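Local structure of cyanoglobin (Synechocystis sp., 1S69) at residues L16-D19 with K20-R24; L26-D29 with R30-H33; A93-K96 with E97-V100. The protein binds oxygen very tightly at a heme and releases it slowly, as a monomeric group 1 truncated hemoglobin. One frame throughout, in Å; residues are numbered along the deposited sequence.

Contact 1 (L16-D19 with K20-R24). With CYN (cyanide ion), chain C.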
ATOM      1  N   LEU A  16      -2.083  -4.742 -11.473  1.00 27.92           N
ATOM      2  CA  LEU A  16      -0.659  -4.795 -11.858  1.00 28.69           C
ATOM      3  C   LEU A  16       0.245  -4.103 -10.843  1.00 27.91           C
ATOM      4  O   LEU A  16       1.300  -4.626 -10.491  1.00 28.68           O
ATOM      5  CB  LEU A  16      -0.457  -4.104 -13.194  1.00 29.96           C
ATOM      6  CG  LEU A  16       0.727  -4.519 -14.069  1.00 35.61           C
ATOM      7  CD1 LEU A  16       1.713  -3.378 -14.272  1.00 41.59           C
ATOM      8  CD2 LEU A  16       1.447  -5.843 -13.667  1.00 40.36           C
ATOM      9  N   ALA A  17      -0.141  -2.903 -10.412  1.00 25.65           N
ATOM     10  CA  ALA A  17       0.644  -2.181  -9.402  1.00 24.49           C
ATOM     11  C   ALA A  17       0.812  -2.992  -8.124  1.00 22.72           C
ATOM     12  O   ALA A  17       1.876  -3.044  -7.565  1.00 24.01           O
ATOM     13  CB  ALA A  17       0.003  -0.842  -9.081  1.00 24.05           C
ATOM     14  N   VAL A  18      -0.263  -3.561  -7.626  1.00 22.91           N
ATOM     15  CA  VAL A  18      -0.218  -4.331  -6.386  1.00 23.14           C
ATOM     16  C   VAL A  18       0.698  -5.573  -6.511  1.00 24.41           C
ATOM     17  O   VAL A  18       1.477  -5.897  -5.619  1.00 23.00           O
ATOM     18  CB  VAL A  18      -1.650  -4.713  -5.893  1.00 23.00           C
ATOM     19  CG1 VAL A  18      -1.592  -5.747  -4.745  1.00 21.20           C
ATOM     20  CG2 VAL A  18      -2.376  -3.430  -5.322  1.00 22.63           C
ATOM     21  N   ASP A  19       0.604  -6.247  -7.638  1.00 24.72           N
ATOM     22  CA  ASP A  19       1.414  -7.438  -7.855  1.00 25.66           C
ATOM     23  C   ASP A  19       2.891  -7.108  -7.858  1.00 25.07           C
ATOM     24  O   ASP A  19       3.706  -7.766  -7.172  1.00 24.06           O
ATOM     25  CB  ASP A  19       1.078  -8.092  -9.183  1.00 25.23           C
ATOM     26  CG  ASP A  19      -0.214  -8.841  -9.145  1.00 25.90           C
ATOM     27  OD1 ASP A  19      -0.849  -9.074  -8.099  1.00 29.94           O
ATOM     28  OD2 ASP A  19      -0.694  -9.276 -10.204  1.00 32.63           O
ATOM     29  N   LYS A  20       3.205  -6.073  -8.616  1.00 24.15           N
ATOM     30  CA  LYS A  20       4.541  -5.570  -8.756  1.00 24.76           C
ATOM     31  C   LYS A  20       5.081  -4.990  -7.455  1.00 22.79           C
ATOM     32  O   LYS A  20       6.258  -5.151  -7.115  1.00 23.57           O
ATOM     33  CB  LYS A  20       4.572  -4.454  -9.839  1.00 26.00           C
ATOM     34  CG  LYS A  20       4.544  -4.854 -11.357  1.00 32.60           C
ATOM     35  CD  LYS A  20       5.297  -6.128 -11.603  1.00 44.88           C
ATOM     36  CE  LYS A  20       6.126  -6.110 -12.942  1.00 51.28           C
ATOM     37  NZ  LYS A  20       6.645  -7.525 -13.233  1.00 53.80           N
ATOM     38  N   PHE A  21       4.219  -4.303  -6.728  1.00 22.29           N
ATOM     39  CA  PHE A  21       4.595  -3.712  -5.436  1.00 22.40           C
ATOM     40  C   PHE A  21       5.074  -4.828  -4.456  1.00 21.85           C
ATOM     41  O   PHE A  21       6.114  -4.681  -3.841  1.00 21.99           O
ATOM     42  CB  PHE A  21       3.404  -2.877  -4.906  1.00 23.07           C
ATOM     43  CG  PHE A  21       3.478  -2.538  -3.448  1.00 24.35           C
ATOM     44  CD1 PHE A  21       4.460  -1.643  -2.954  1.00 22.31           C
ATOM     45  CD2 PHE A  21       2.556  -3.101  -2.562  1.00 22.42           C
ATOM     46  CE1 PHE A  21       4.503  -1.307  -1.583  1.00 21.29           C
ATOM     47  CE2 PHE A  21       2.625  -2.810  -1.202  1.00 20.57           C
ATOM     48  CZ  PHE A  21       3.577  -1.916  -0.710  1.00 21.00           C
ATOM     49  N   TYR A  22       4.315  -5.923  -4.323  1.00 22.22           N
ATOM     50  CA  TYR A  22       4.691  -7.001  -3.444  1.00 22.07           C
ATOM     51  C   TYR A  22       5.923  -7.734  -3.909  1.00 24.18           C
ATOM     52  O   TYR A  22       6.744  -8.158  -3.083  1.00 24.46           O
ATOM     53  CB  TYR A  22       3.526  -7.928  -3.133  1.00 22.69           C
ATOM     54  CG  TYR A  22       2.573  -7.257  -2.135  1.00 22.84           C
ATOM     55  CD1 TYR A  22       3.048  -6.855  -0.854  1.00 24.04           C
ATOM     56  CD2 TYR A  22       1.238  -6.906  -2.507  1.00 21.86           C
ATOM     57  CE1 TYR A  22       2.218  -6.182   0.051  1.00 22.09           C
ATOM     58  CE2 TYR A  22       0.398  -6.230  -1.594  1.00 21.21           C
ATOM     59  CZ  TYR A  22       0.913  -5.858  -0.328  1.00 20.76           C
ATOM     60  OH  TYR A  22       0.139  -5.187   0.591  1.00 20.30           O
ATOM     61  N   GLU A  23       6.109  -7.842  -5.229  1.00 24.13           N
ATOM     62  CA  GLU A  23       7.397  -8.314  -5.726  1.00 25.50           C
ATOM     63  C   GLU A  23       8.534  -7.466  -5.213  1.00 24.11           C
ATOM     64  O   GLU A  23       9.533  -8.013  -4.756  1.00 24.00           O
ATOM     65  CB  GLU A  23       7.455  -8.402  -7.275  1.00 25.19           C
ATOM     66  CG  GLU A  23       6.600  -9.558  -7.721  1.00 29.48           C
ATOM     67  CD  GLU A  23       6.485  -9.652  -9.240  1.00 40.29           C
ATOM     68  OE1 GLU A  23       7.290  -8.987  -9.956  1.00 41.36           O
ATOM     69  OE2 GLU A  23       5.566 -10.382  -9.673  1.00 45.04           O
ATOM     70  N   ARG A  24       8.373  -6.151  -5.272  1.00 23.54           N
ATOM     71  CA  ARG A  24       9.395  -5.229  -4.823  1.00 23.36           C
ATOM     72  C   ARG A  24       9.581  -5.349  -3.283  1.00 24.49           C
ATOM     73  O   ARG A  24      10.742  -5.436  -2.802  1.00 24.31           O
ATOM     74  CB  ARG A  24       9.031  -3.806  -5.204  1.00 23.06           C
ATOM     75  CG  ARG A  24      10.089  -2.710  -4.796  1.00 26.27           C
ATOM     76  CD  ARG A  24       9.739  -1.349  -5.356  1.00 29.84           C
ATOM     77  NE  ARG A  24       9.576  -1.354  -6.823  1.00 34.80           N
ATOM     78  CZ  ARG A  24      10.538  -1.046  -7.720  1.00 36.65           C
ATOM     79  NH1 ARG A  24      11.759  -0.712  -7.322  1.00 34.66           N
ATOM     80  NH2 ARG A  24      10.276  -1.082  -9.026  1.00 36.67           N
TER
HETATM   81  C   CYN C 126       0.558  -3.652   3.620  1.00 17.63           C
HETATM   82  N   CYN C 126       0.924  -3.998   2.639  1.00 21.27           N
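Val18 and Tyr22 lie one turn apart on helix 10-26, the B helix of the 2-on-2 globin fold, which carries the tyrosine of the distal heme pocket. The turn is plain alpha helix: Tyr22 N donates to Val18 O at 3.1 Å, and the preceding bond, from Phe21 N to Ala17 O, is shorter at 2.8 Å. On top of this backbone link the two side chains run alongside each other, with Val18 CG1 3.8 Å from Tyr22 CE2 at one side of the phenol. Tyr22 CG is anti to the carbonyl carbon (chi1 -75°), a rotation that sends the ring along Val18 toward the ligand. Phe21 meets one face of the phenol, its CD2 3.8 Å above the plane of the Tyr22 ring and over the centre. Between these neighbours the hydroxyl is aimed at the cyanide: Tyr22 OH donates to CYN N over a very short 2.5 Å, and Gln43 hydrogen-bonds the same oxygen. A phenylalanine in place of Tyr22 would probably leave the ligand nitrogen and Gln43 without their hydroxyl partner. Around the helix, Val18, Asp19 and Tyr22 face helix 40-54, where Lys48 forms a salt bridge with Asp19, while Leu16, Ala17 and Lys20 rest on helix 81-98.

Contact 2 (L26-D29 with R30-H33); sequences LQDD and RIKH
Asp28 and Arg30 clasp each other across a tight turn in the loop between helices 10-26 and 40-54. Asp28 has its CG anti to the backbone N (chi1 -173°), which swings the carboxylate over the start of the next residues. There OD1 serves two donors: Arg30 N at 3.0 Å, closing an Asx turn from the anti side, and Arg30 NE, also at 3.0 Å, which uses the syn lone pair in a nearly straight bond. The arginine chain runs out and then bends at chi3 (-63°), folding the guanidinium back so that its NE side lies against the carboxylate. Asp28 OD2 completes this side-on grip with Arg30 NH2 at 2.9 Å, the two planes only 29° apart. The backbone follows suit, for Asp28 O accepts from both Ile31 N and Lys32 N, the former bond marking a beta turn. Lys32 starts with CG wedged between its backbone N and carbonyl carbon, then extends fully; it passes Leu26 O, which lies 3.4 Å from Lys32 CD, and ends in a salt bridge, with Lys32 NZ 2.6 Å from Asp29 OD1. A water joins Asp29 O to His33 ND1. The buried Ile31 side chain touches the heme. Asp28 and Asp90 bring like charges close together, and Arg30, which also forms a salt bridge with Glu89, probably offsets that repulsion and favours the ionised form of Asp28; its paired bonds hold the carboxylate nearly coplanar with the guanidinium.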
ATOM      1  N   LEU A  26       8.963  -7.885  -1.275  1.00 22.77           N
ATOM      2  CA  LEU A  26       9.578  -9.151  -0.827  1.00 24.76           C
ATOM      3  C   LEU A  26      11.089  -9.243  -1.121  1.00 23.89           C
ATOM      4  O   LEU A  26      11.802 -10.083  -0.571  1.00 24.79           O
ATOM      5  CB  LEU A  26       8.820 -10.363  -1.369  1.00 24.67           C
ATOM      6  CG  LEU A  26       7.725 -11.086  -0.554  1.00 30.71           C
ATOM      7  CD1 LEU A  26       6.981 -10.387   0.588  1.00 33.41           C
ATOM      8  CD2 LEU A  26       6.737 -11.746  -1.519  1.00 31.44           C
ATOM      9  N   GLN A  27      11.572  -8.324  -1.930  1.00 24.48           N
ATOM     10  CA  GLN A  27      13.006  -8.147  -2.151  1.00 25.16           C
ATOM     11  C   GLN A  27      13.610  -7.015  -1.358  1.00 25.98           C
ATOM     12  O   GLN A  27      14.794  -6.742  -1.498  1.00 26.45           O
ATOM     13  CB  GLN A  27      13.344  -8.002  -3.645  1.00 24.63           C
ATOM     14  CG  GLN A  27      12.880  -9.227  -4.503  1.00 26.01           C
ATOM     15  CD  GLN A  27      13.238 -10.631  -3.920  1.00 26.46           C
ATOM     16  OE1 GLN A  27      14.352 -10.855  -3.504  1.00 30.07           O
ATOM     17  NE2 GLN A  27      12.270 -11.561  -3.930  1.00 25.14           N
ATOM     18  N   ASP A  28      12.800  -6.307  -0.585  1.00 24.70           N
ATOM     19  CA  ASP A  28      13.255  -5.158   0.185  1.00 24.76           C
ATOM     20  C   ASP A  28      13.657  -5.673   1.586  1.00 24.84           C
ATOM     21  O   ASP A  28      12.815  -5.980   2.422  1.00 23.31           O
ATOM     22  CB  ASP A  28      12.094  -4.136   0.259  1.00 23.58           C
ATOM     23  CG  ASP A  28      12.492  -2.845   0.876  1.00 24.04           C
ATOM     24  OD1 ASP A  28      13.508  -2.847   1.618  1.00 21.76           O
ATOM     25  OD2 ASP A  28      11.803  -1.804   0.784  1.00 26.67           O
ATOM     26  N   ASP A  29      14.961  -5.783   1.813  1.00 25.12           N
ATOM     27  CA  ASP A  29      15.499  -6.243   3.106  1.00 26.56           C
ATOM     28  C   ASP A  29      15.052  -5.436   4.334  1.00 25.03           C
ATOM     29  O   ASP A  29      15.092  -5.941   5.461  1.00 25.41           O
ATOM     30  CB  ASP A  29      16.994  -6.208   3.024  1.00 26.93           C
ATOM     31  CG  ASP A  29      17.540  -7.406   2.297  1.00 34.46           C
ATOM     32  OD1 ASP A  29      16.775  -8.320   1.795  1.00 33.54           O
ATOM     33  OD2 ASP A  29      18.766  -7.501   2.186  1.00 40.20           O
ATOM     34  N   ARG A  30      14.601  -4.210   4.111  1.00 24.43           N
ATOM     35  CA  ARG A  30      14.084  -3.385   5.237  1.00 23.40           C
ATOM     36  C   ARG A  30      12.771  -3.936   5.817  1.00 23.08           C
ATOM     37  O   ARG A  30      12.464  -3.751   7.002  1.00 22.59           O
ATOM     38  CB  ARG A  30      13.872  -1.994   4.747  1.00 22.11           C
ATOM     39  CG  ARG A  30      15.176  -1.336   4.266  1.00 24.68           C
ATOM     40  CD  ARG A  30      14.946   0.037   3.652  1.00 26.03           C
ATOM     41  NE  ARG A  30      14.108  -0.061   2.432  1.00 27.64           N
ATOM     42  CZ  ARG A  30      13.760   0.971   1.680  1.00 25.33           C
ATOM     43  NH1 ARG A  30      14.132   2.177   2.031  1.00 26.57           N
ATOM     44  NH2 ARG A  30      12.966   0.805   0.636  1.00 24.48           N
ATOM     45  N   ILE A  31      12.016  -4.638   4.975  1.00 22.36           N
ATOM     46  CA  ILE A  31      10.616  -4.980   5.348  1.00 21.26           C
ATOM     47  C   ILE A  31      10.107  -6.334   4.974  1.00 20.87           C
ATOM     48  O   ILE A  31       9.031  -6.722   5.415  1.00 19.90           O
ATOM     49  CB  ILE A  31       9.614  -3.888   4.788  1.00 22.77           C
ATOM     50  CG1 ILE A  31       9.736  -3.760   3.267  1.00 19.80           C
ATOM     51  CG2 ILE A  31       9.810  -2.536   5.558  1.00 19.96           C
ATOM     52  CD1 ILE A  31       8.642  -2.862   2.587  1.00 23.41           C
ATOM     53  N   LYS A  32      10.850  -7.092   4.172  1.00 21.07           N
ATOM     54  CA  LYS A  32      10.261  -8.338   3.603  1.00 21.49           C
ATOM     55  C   LYS A  32       9.845  -9.365   4.651  1.00 21.54           C
ATOM     56  O   LYS A  32       8.892 -10.124   4.467  1.00 21.78           O
ATOM     57  CB  LYS A  32      11.261  -8.995   2.654  1.00 21.69           C
ATOM     58  CG  LYS A  32      12.547  -9.529   3.348  1.00 21.89           C
ATOM     59  CD  LYS A  32      13.667  -9.706   2.292  1.00 24.62           C
ATOM     60  CE  LYS A  32      14.830 -10.558   2.906  1.00 27.41           C
ATOM     61  NZ  LYS A  32      15.937 -10.765   1.916  1.00 30.13           N
ATOM     62  N   HIS A  33      10.561  -9.354   5.764  1.00 22.41           N
ATOM     63  CA  HIS A  33      10.348 -10.285   6.868  1.00 23.14           C
ATOM     64  C   HIS A  33       8.998 -10.056   7.559  1.00 21.71           C
ATOM     65  O   HIS A  33       8.475 -11.004   8.191  1.00 21.87           O
ATOM     66  CB  HIS A  33      11.522 -10.224   7.887  1.00 23.50           C
ATOM     67  CG  HIS A  33      11.788  -8.835   8.391  1.00 24.93           C
ATOM     68  ND1 HIS A  33      12.426  -7.874   7.629  1.00 24.65           N
ATOM     69  CD2 HIS A  33      11.440  -8.226   9.550  1.00 23.78           C
ATOM     70  CE1 HIS A  33      12.463  -6.735   8.297  1.00 26.07           C
ATOM     71  NE2 HIS A  33      11.866  -6.919   9.463  1.00 27.35           N
TER
HETATM   72  O   HOH W   1      14.743  -8.536   6.141  1.00 29.66           O
HETATM   73  O   HOH W   2      19.098 -10.526   1.734  1.00 42.68           O

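Contact 3 (A93-K96 with E97-V100); sequences ATLK and EMGV
Backbone hydrogen bonds dominate where Leu95 and Lys96 meet Met98, Gly99 and Val100. The last regular turn is represented by Glu97 N, which donates to Ala93 O at 2.9 Å. After it the pattern tightens: Met98 N bonds weakly to Thr94 O but also reaches Leu95 O at 3.1 Å, standing well above that carbonyl plane. Val100 N approaches the same oxygen from the opposite face, at 3.0 Å, while Gly99 N turns to Lys96 O, also 3.0 Å away. The bonds from Val100 back to Leu95 and from Gly99 back to Lys96 define a Schellman motif, which ends helix 81-98. Gly99 makes the turn with a positive phi of 96°, where a beta carbon would press on the carbonyl oxygen of Met98.

Apolar contacts follow from the reversal, which brings Val100 back alongside Leu95, as is usual in this motif. The two side chains point the same way, and Leu95 CD2 lies 4.0 Å from Val100 CG2. Val100 CG2 is anti to its own carbonyl carbon, which turns this methyl to the leucine. On another side of the leucine branch, Met98 SD stands 4.3 Å from Leu95 CD2. Ile105 of helix 102-113 touches both Leu95 and Val100.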
ATOM      1  N   ALA A  93       7.919   3.768  -6.286  1.00 27.49           N
ATOM      2  CA  ALA A  93       8.940   3.209  -7.205  1.00 28.18           C
ATOM      3  C   ALA A  93       8.304   2.324  -8.231  1.00 28.22           C
ATOM      4  O   ALA A  93       8.631   2.445  -9.422  1.00 27.47           O
ATOM      5  CB  ALA A  93      10.037   2.414  -6.467  1.00 27.67           C
ATOM      6  N   THR A  94       7.370   1.477  -7.778  1.00 27.12           N
ATOM      7  CA  THR A  94       6.637   0.555  -8.634  1.00 28.24           C
ATOM      8  C   THR A  94       5.822   1.339  -9.682  1.00 29.41           C
ATOM      9  O   THR A  94       5.859   0.986 -10.882  1.00 29.18           O
ATOM     10  CB  THR A  94       5.717  -0.325  -7.780  1.00 28.52           C
ATOM     11  OG1 THR A  94       6.523  -1.221  -6.999  1.00 31.08           O
ATOM     12  CG2 THR A  94       4.775  -1.199  -8.641  1.00 26.73           C
ATOM     13  N   LEU A  95       5.081   2.351  -9.227  1.00 29.64           N
ATOM     14  CA  LEU A  95       4.332   3.229 -10.137  1.00 31.27           C
ATOM     15  C   LEU A  95       5.242   3.932 -11.157  1.00 32.18           C
ATOM     16  O   LEU A  95       4.889   3.987 -12.317  1.00 32.15           O
ATOM     17  CB  LEU A  95       3.518   4.260  -9.371  1.00 29.26           C
ATOM     18  CG  LEU A  95       2.446   3.660  -8.468  1.00 28.53           C
ATOM     19  CD1 LEU A  95       1.750   4.757  -7.751  1.00 26.51           C
ATOM     20  CD2 LEU A  95       1.429   2.854  -9.244  1.00 28.87           C
ATOM     21  N   LYS A  96       6.377   4.484 -10.720  1.00 34.01           N
ATOM     22  CA  LYS A  96       7.341   5.075 -11.651  1.00 36.01           C
ATOM     23  C   LYS A  96       7.798   4.058 -12.717  1.00 37.66           C
ATOM     24  O   LYS A  96       7.799   4.321 -13.912  1.00 38.46           O
ATOM     25  CB  LYS A  96       8.524   5.633 -10.903  1.00 36.59           C
ATOM     26  CG  LYS A  96       9.500   6.319 -11.819  1.00 37.84           C
ATOM     27  CD  LYS A  96      10.602   6.870 -11.015  1.00 43.57           C
ATOM     28  CE  LYS A  96      11.401   7.905 -11.823  1.00 47.84           C
ATOM     29  NZ  LYS A  96      12.505   8.446 -10.965  1.00 49.78           N
ATOM     30  N   GLU A  97       8.130   2.858 -12.281  1.00 39.05           N
ATOM     31  CA  GLU A  97       8.544   1.825 -13.165  1.00 40.07           C
ATOM     32  C   GLU A  97       7.467   1.449 -14.200  1.00 40.05           C
ATOM     33  O   GLU A  97       7.778   0.998 -15.308  1.00 40.34           O
ATOM     34  CB  GLU A  97       8.891   0.657 -12.313  1.00 40.50           C
ATOM     35  CG  GLU A  97      10.088  -0.068 -12.814  1.00 47.84           C
ATOM     36  CD  GLU A  97       9.776  -1.532 -12.856  1.00 58.14           C
ATOM     37  OE1 GLU A  97       8.981  -1.918 -13.776  1.00 61.13           O
ATOM     38  OE2 GLU A  97      10.281  -2.265 -11.944  1.00 59.15           O
ATOM     39  N   MET A  98       6.207   1.646 -13.842  1.00 38.95           N
ATOM     40  CA  MET A  98       5.089   1.231 -14.678  1.00 38.15           C
ATOM     41  C   MET A  98       4.801   2.309 -15.714  1.00 38.55           C
ATOM     42  O   MET A  98       3.995   2.079 -16.619  1.00 38.95           O
ATOM     43  CB  MET A  98       3.836   1.017 -13.825  1.00 37.32           C
ATOM     44  CG  MET A  98       3.736  -0.357 -13.205  1.00 34.66           C
ATOM     45  SD  MET A  98       2.355  -0.362 -12.014  1.00 33.84           S
ATOM     46  CE  MET A  98       0.758  -0.054 -13.107  1.00 33.63           C
ATOM     47  N   GLY A  99       5.402   3.487 -15.532  1.00 37.92           N
ATOM     48  CA  GLY A  99       5.236   4.576 -16.458  1.00 37.22           C
ATOM     49  C   GLY A  99       4.164   5.509 -15.999  1.00 36.83           C
ATOM     50  O   GLY A  99       3.766   6.380 -16.774  1.00 37.76           O
ATOM     51  N   VAL A 100       3.707   5.371 -14.744  1.00 35.47           N
ATOM     52  CA  VAL A 100       2.726   6.306 -14.187  1.00 34.14           C
ATOM     53  C   VAL A 100       3.383   7.635 -14.171  1.00 34.30           C
ATOM     54  O   VAL A 100       4.523   7.720 -13.751  1.00 34.32           O
ATOM     55  CB  VAL A 100       2.195   5.903 -12.784  1.00 34.01           C
ATOM     56  CG1 VAL A 100       1.284   7.009 -12.195  1.00 32.99           C
ATOM     57  CG2 VAL A 100       1.497   4.538 -12.872  1.00 32.61           C
TER

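Contacts 1 and 2 follow each other along the chain, their centres about 13 Å apart, and both approach the heme pocket, while contact 3 lies farther from it. Of the three, contact 1 is the one that bonds to the cyanide, through Tyr22, whose side chain is about 5 Å from the heme. Contact 2 borders the heme through Ile31, its side chain about 4 Å from the heme and about 8 Å from the cyanide. Contact 3 stands back, the Leu95 side chain about 11 Å from the heme, yet it touches contact 1: Arg24 NE lies 3.1 Å from Thr94 OG1, a probable hydrogen bond, and Arg24 NH2 bridges to Glu97 OE2. Contacts 2 and 3 do not touch.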